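Local coordinates for protein dual function macrocyclase-peptidase POPB (Galerina marginata, PDB 5N4B) that cleaves peptide bonds after proline and joins peptide ends into macrocycles during the biosynthesis of amanitin toxins, at residues G155-Y160 / G192-E197; A159-H164 / S170-R175. The protein carries 1 engineered substitution. All blocks are in the same frame, centred on the assembly; numbering follows the deposited sequence.

Interaction 1 (G155-Y160 / G192-E197); sequences GKFFAY and GRLSDE
Y160 and F157, at the start of strand 157-164, meet R193 and L194 of the loop 192-197 through side chains alone. The backbones stay well apart: no CA of one segment comes within 9 Å of a CA of the other. No hydrogen bond crosses between the two segments. Strand 170-176 runs between them, and the side chains make contact past it.

Y160 has the most surface buried. Its CG sits between its own backbone N and carbonyl carbon (chi1 53°), and this carries the ring end toward the loop. Its hydroxyl comes up to the aliphatic base of R193, with Y160 OH 3.6 Å from R193 CB. R193 CD lies slightly farther from the same oxygen, at 3.9 Å. The two side chains cross at about a right angle. The polar partner of Y160 OH lies on the strand between the segments, where R175 NH1 donates a hydrogen bond to it.

R193 gives its methylenes to the tyrosine and sends its charged end elsewhere. Its chain is extended from CG to NE. The guanidinium turns back on its own loop, where R193 NH1 donates to L194 O at 3.0 Å. This bond is bent (139° at the hydrogen), though the donor lies in the carbonyl plane. The backbone N of R193 is bonded to D191 OD1.

The second meeting is apolar and slight. F157 CE1 lies 4.1 Å from L194 CD1, and the methyl approaches the ring obliquely. V242 touches both side chains, and W208 also packs on F157. L194 is tied by its backbone to V174, so the loop keeps beside strand 170-176.

This is the outer part of a four-stranded antiparallel blade of the beta-propeller domain, where the loop leads into the edge strand 198-201.

Interaction 2 (A159-H164 / S170-R175); sequences AYAVSH and STIYVR
Y160 and Y173 pair across an antiparallel beta hairpin, strands 157-164 and 170-176, the two central strands of a propeller blade. Two hydrogen bonds join their backbones, and V162 and T171 form the next such pair. A159 with V174 and A161 with I172 are the non-hydrogen-bonded pairs.

The tight spot is a CH-pi contact. Y173 CB stands over one face of the Y160 ring, 3.8 Å from its centroid. R175 packs beside the same ring, with R175 CD 3.7 Å from Y160 CE1. A bend at chi3 (-54°) then turns its guanidinium toward the hydroxyl, which NH1 meets in the guanidinium plane. NH1 also makes a salt bridge to D191.

The face of A159, A161, I172 and V174 is buried. A159 CB touches I172 CG2 at 4.1 Å. F215 packs on A159, I172 and V174, while F201 covers A161 and I172.

The loose, watered side lies at T171, H164 and the end of Y173. V162 CG2 meets the edge of the Y173 ring near its plane. Water bridges V162 O to T171 OG1, and a second water links H164 NE2 to Y173 OH. E197 OE2 is also hydrogen-bonded to that hydroxyl.

At the far end, S170 lies beside H699 of the charge relay system, their side chains about 4 Å apart. Here S163 OG is 2.8 Å from S170 OG and is also hydrogen-bonded to the backbone O of H699.

How the interactions relate
Both interactions use strand 157-164 and share A159 and Y160. Interaction 2 is the buried core of the blade, held by regular backbone hydrogen bonds. Interaction 1 is smaller and only partly buried. It lies farther from the centre of the chain. Strand 170-176 connects them: F158 N is probably hydrogen-bonded to R175 O, and R193 CB packs on V174 O. E197 CG also rests against T171 CG2, 3.5 Å away. Interaction 1, away from the annotated sites, has apolar and aliphatic side-chain contacts and no hydrogen bond across. Interaction 2 adds backbone bonds, a CH-pi contact and a serine pair at the catalytic H699.

Interaction 1 (G155-Y160 / G192-E197)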
loop_
_atom_site.group_PDB
_atom_site.type_symbol
_atom_site.label_atom_id
_atom_site.label_comp_id
_atom_site.label_asym_id
_atom_site.label_seq_id
_atom_site.Cartn_x
_atom_site.Cartn_y
_atom_site.Cartn_z
ATOM N N GLY A 155 2.288 3.330 28.032
ATOM C CA GLY A 155 0.865 3.129 27.984
ATOM C C GLY A 155 0.048 4.296 28.454
ATOM O O GLY A 155 -1.176 4.135 28.583
ATOM N N LYS A 156 0.663 5.439 28.762
ATOM C CA LYS A 156 -0.062 6.585 29.304
ATOM C C LYS A 156 -0.645 7.492 28.250
ATOM O O LYS A 156 -1.612 8.194 28.545
ATOM C CB LYS A 156 0.852 7.402 30.233
ATOM C CG LYS A 156 1.246 6.573 31.468
ATOM C CD LYS A 156 2.158 7.329 32.476
ATOM C CE LYS A 156 1.400 8.425 33.245
ATOM N NZ LYS A 156 2.263 9.091 34.301
ATOM N N PHE A 157 -0.095 7.508 27.023
ATOM C CA PHE A 157 -0.497 8.458 26.019
ATOM C C PHE A 157 -0.724 7.757 24.696
ATOM O O PHE A 157 -0.165 6.693 24.426
ATOM C CB PHE A 157 0.508 9.610 25.838
ATOM C CG PHE A 157 0.562 10.518 27.018
ATOM C CD1 PHE A 157 -0.476 11.359 27.277
ATOM C CD2 PHE A 157 1.596 10.441 27.911
ATOM C CE1 PHE A 157 -0.456 12.198 28.386
ATOM C CE2 PHE A 157 1.612 11.283 29.014
ATOM C CZ PHE A 157 0.600 12.124 29.241
ATOM N N PHE A 158 -1.574 8.377 23.888
ATOM C CA PHE A 158 -1.942 7.893 22.569
ATOM C C PHE A 158 -1.771 9.041 21.601
ATOM O O PHE A 158 -2.461 10.056 21.714
ATOM C CB PHE A 158 -3.392 7.420 22.601
ATOM C CG PHE A 158 -3.962 6.947 21.268
ATOM C CD1 PHE A 158 -3.524 5.756 20.692
ATOM C CD2 PHE A 158 -4.956 7.653 20.615
ATOM C CE1 PHE A 158 -4.100 5.287 19.545
ATOM C CE2 PHE A 158 -5.514 7.175 19.454
ATOM C CZ PHE A 158 -5.079 6.039 18.903
ATOM N N ALA A 159 -0.859 8.901 20.664
ATOM C CA ALA A 159 -0.635 9.900 19.621
ATOM C C ALA A 159 -1.363 9.461 18.360
ATOM O O ALA A 159 -1.353 8.277 18.027
ATOM C CB ALA A 159 0.849 10.055 19.341
ATOM N N TYR A 160 -2.030 10.387 17.687
ATOM C CA TYR A 160 -2.840 10.020 16.544
ATOM C C TYR A 160 -2.807 11.104 15.492
ATOM O O TYR A 160 -2.953 12.287 15.815
ATOM C CB TYR A 160 -4.277 9.694 16.925
ATOM C CG TYR A 160 -5.005 10.736 17.722
ATOM C CD1 TYR A 160 -4.784 10.855 19.089
ATOM C CD2 TYR A 160 -6.022 11.522 17.175
ATOM C CE1 TYR A 160 -5.488 11.765 19.871
ATOM C CE2 TYR A 160 -6.750 12.431 17.974
ATOM C CZ TYR A 160 -6.468 12.507 19.332
ATOM O OH TYR A 160 -7.195 13.373 20.154
ATOM N N GLY A 192 -10.990 16.049 25.499
ATOM C CA GLY A 192 -10.141 15.305 26.402
ATOM C C GLY A 192 -8.685 15.318 25.998
ATOM O O GLY A 192 -7.820 15.108 26.857
ATOM N N ARG A 193 -8.376 15.672 24.758
ATOM C CA ARG A 193 -6.989 15.635 24.357
ATOM C C ARG A 193 -6.203 16.778 24.999
ATOM O O ARG A 193 -6.754 17.769 25.472
ATOM C CB ARG A 193 -6.870 15.760 22.841
ATOM C CG ARG A 193 -7.348 17.100 22.280
ATOM C CD ARG A 193 -6.984 17.216 20.803
ATOM N NE ARG A 193 -7.484 18.436 20.143
ATOM C CZ ARG A 193 -6.837 19.592 20.065
ATOM N NH1 ARG A 193 -5.643 19.781 20.637
ATOM N NH2 ARG A 193 -7.398 20.592 19.380
ATOM N N LEU A 194 -4.887 16.649 24.990
ATOM C CA LEU A 194 -3.997 17.755 25.324
ATOM C C LEU A 194 -4.023 18.833 24.250
ATOM O O LEU A 194 -4.488 18.614 23.144
ATOM C CB LEU A 194 -2.572 17.206 25.403
ATOM C CG LEU A 194 -2.295 16.091 26.368
ATOM C CD1 LEU A 194 -0.793 15.773 26.355
ATOM C CD2 LEU A 194 -2.715 16.465 27.761
ATOM N N SER A 195 -3.519 20.051 24.576
ATOM C CA SER A 195 -3.545 21.109 23.574
ATOM C C SER A 195 -2.489 20.924 22.493
ATOM O O SER A 195 -2.510 21.666 21.498
ATOM C CB SER A 195 -3.362 22.481 24.224
ATOM O OG SER A 195 -2.117 22.468 24.866
ATOM N N ASP A 196 -1.594 19.936 22.651
ATOM C CA ASP A 196 -0.555 19.665 21.656
ATOM C C ASP A 196 -1.172 19.543 20.270
ATOM O O ASP A 196 -2.133 18.807 20.087
ATOM C CB ASP A 196 0.112 18.332 21.963
ATOM C CG ASP A 196 0.796 18.282 23.331
ATOM O OD1 ASP A 196 0.255 18.842 24.306
ATOM O OD2 ASP A 196 1.863 17.619 23.436
ATOM N N GLU A 197 -0.591 20.212 19.281
ATOM C CA GLU A 197 -1.042 20.108 17.903
ATOM C C GLU A 197 0.186 20.131 17.004
ATOM O O GLU A 197 0.817 21.172 16.817
ATOM C CB GLU A 197 -2.009 21.241 17.566
ATOM C CG GLU A 197 -2.520 21.158 16.146
ATOM C CD GLU A 197 -3.662 22.124 15.876
ATOM O OE1 GLU A 197 -3.429 23.346 16.024
ATOM O OE2 GLU A 197 -4.796 21.656 15.594
#

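Interaction 2 (A159-H164 / S170-R175)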
loop_
_atom_site.group_PDB
_atom_site.type_symbol
_atom_site.label_atom_id
_atom_site.label_comp_id
_atom_site.label_asym_id
_atom_site.label_seq_id
_atom_site.Cartn_x
_atom_site.Cartn_y
_atom_site.Cartn_z
ATOM N N ALA A 159 -0.859 8.901 20.664
ATOM C CA ALA A 159 -0.635 9.900 19.621
ATOM C C ALA A 159 -1.363 9.461 18.360
ATOM O O ALA A 159 -1.353 8.277 18.027
ATOM C CB ALA A 159 0.849 10.055 19.341
ATOM N N TYR A 160 -2.030 10.387 17.687
ATOM C CA TYR A 160 -2.840 10.020 16.544
ATOM C C TYR A 160 -2.807 11.104 15.492
ATOM O O TYR A 160 -2.953 12.287 15.815
ATOM C CB TYR A 160 -4.277 9.694 16.925
ATOM C CG TYR A 160 -5.005 10.736 17.722
ATOM C CD1 TYR A 160 -4.784 10.855 19.089
ATOM C CD2 TYR A 160 -6.022 11.522 17.175
ATOM C CE1 TYR A 160 -5.488 11.765 19.871
ATOM C CE2 TYR A 160 -6.750 12.431 17.974
ATOM C CZ TYR A 160 -6.468 12.507 19.332
ATOM O OH TYR A 160 -7.195 13.373 20.154
ATOM N N ALA A 161 -2.601 10.705 14.257
ATOM C CA ALA A 161 -2.489 11.593 13.113
ATOM C C ALA A 161 -3.827 11.692 12.409
ATOM O O ALA A 161 -4.442 10.660 12.084
ATOM C CB ALA A 161 -1.430 11.071 12.134
ATOM N N VAL A 162 -4.260 12.922 12.151
ATOM C CA VAL A 162 -5.577 13.207 11.595
ATOM C C VAL A 162 -5.410 13.975 10.297
ATOM O O VAL A 162 -4.654 14.939 10.231
ATOM C CB VAL A 162 -6.399 14.024 12.592
ATOM C CG1 VAL A 162 -7.758 14.350 11.989
ATOM C CG2 VAL A 162 -6.555 13.223 13.912
ATOM N N SER A 163 -6.139 13.550 9.287
ATOM C CA SER A 163 -6.243 14.221 7.996
ATOM C C SER A 163 -7.682 14.674 7.802
ATOM O O SER A 163 -8.615 14.082 8.357
ATOM C CB SER A 163 -5.848 13.324 6.829
ATOM O OG SER A 163 -4.448 13.122 6.837
ATOM N N HIS A 164 -7.867 15.743 7.036
ATOM C CA HIS A 164 -9.172 16.264 6.679
ATOM C C HIS A 164 -9.300 16.368 5.176
ATOM O O HIS A 164 -8.312 16.522 4.474
ATOM C CB HIS A 164 -9.332 17.675 7.247
ATOM C CG HIS A 164 -9.299 17.702 8.735
ATOM N ND1 HIS A 164 -10.440 17.594 9.494
ATOM C CD2 HIS A 164 -8.268 17.764 9.604
ATOM C CE1 HIS A 164 -10.117 17.628 10.773
ATOM N NE2 HIS A 164 -8.801 17.714 10.866
ATOM N N SER A 170 -0.964 15.786 7.562
ATOM C CA SER A 170 -1.696 15.374 8.746
ATOM C C SER A 170 -1.239 16.157 9.964
ATOM O O SER A 170 -0.184 16.796 9.971
ATOM C CB SER A 170 -1.504 13.883 9.037
ATOM O OG SER A 170 -1.920 13.106 7.920
ATOM N N THR A 171 -2.050 16.121 11.010
ATOM C CA THR A 171 -1.782 16.773 12.287
ATOM C C THR A 171 -1.828 15.716 13.371
ATOM O O THR A 171 -2.761 14.898 13.425
ATOM C CB THR A 171 -2.809 17.884 12.575
ATOM O OG1 THR A 171 -2.777 18.803 11.469
ATOM C CG2 THR A 171 -2.521 18.559 13.860
ATOM N N ILE A 172 -0.808 15.698 14.217
ATOM C CA ILE A 172 -0.721 14.723 15.301
ATOM C C ILE A 172 -1.229 15.385 16.560
ATOM O O ILE A 172 -0.796 16.492 16.933
ATOM C CB ILE A 172 0.701 14.195 15.507
ATOM C CG1 ILE A 172 1.249 13.577 14.217
ATOM C CG2 ILE A 172 0.670 13.167 16.628
ATOM C CD1 ILE A 172 2.761 13.270 14.331
ATOM N N TYR A 173 -2.148 14.692 17.224
ATOM C CA TYR A 173 -2.708 15.037 18.516
ATOM C C TYR A 173 -2.308 13.971 19.526
ATOM O O TYR A 173 -1.859 12.876 19.158
ATOM C CB TYR A 173 -4.259 15.163 18.455
ATOM C CG TYR A 173 -4.696 16.237 17.508
ATOM C CD1 TYR A 173 -4.723 17.557 17.911
ATOM C CD2 TYR A 173 -5.023 15.943 16.203
ATOM C CE1 TYR A 173 -5.107 18.528 17.040
ATOM C CE2 TYR A 173 -5.402 16.930 15.315
ATOM C CZ TYR A 173 -5.445 18.229 15.757
ATOM O OH TYR A 173 -5.791 19.233 14.854
ATOM N N VAL A 174 -2.421 14.317 20.815
ATOM C CA VAL A 174 -2.053 13.427 21.894
ATOM C C VAL A 174 -3.140 13.471 22.951
ATOM O O VAL A 174 -3.599 14.556 23.356
ATOM C CB VAL A 174 -0.704 13.797 22.531
ATOM C CG1 VAL A 174 -0.288 12.767 23.628
ATOM C CG2 VAL A 174 0.375 13.968 21.468
ATOM N N ARG A 175 -3.503 12.300 23.431
ATOM C CA ARG A 175 -4.455 12.203 24.530
ATOM C C ARG A 175 -4.045 11.124 25.516
ATOM O O ARG A 175 -3.365 10.159 25.185
ATOM C CB ARG A 175 -5.913 11.944 24.070
ATOM C CG ARG A 175 -6.093 10.543 23.485
ATOM C CD ARG A 175 -7.379 10.383 22.698
ATOM N NE ARG A 175 -8.538 10.760 23.474
ATOM C CZ ARG A 175 -9.255 11.867 23.296
ATOM N NH1 ARG A 175 -9.019 12.743 22.338
ATOM N NH2 ARG A 175 -10.244 12.107 24.130
HETATM O O HOH W 1 -4.799 17.624 9.779
HETATM O O HOH W 2 -6.719 18.395 12.541
#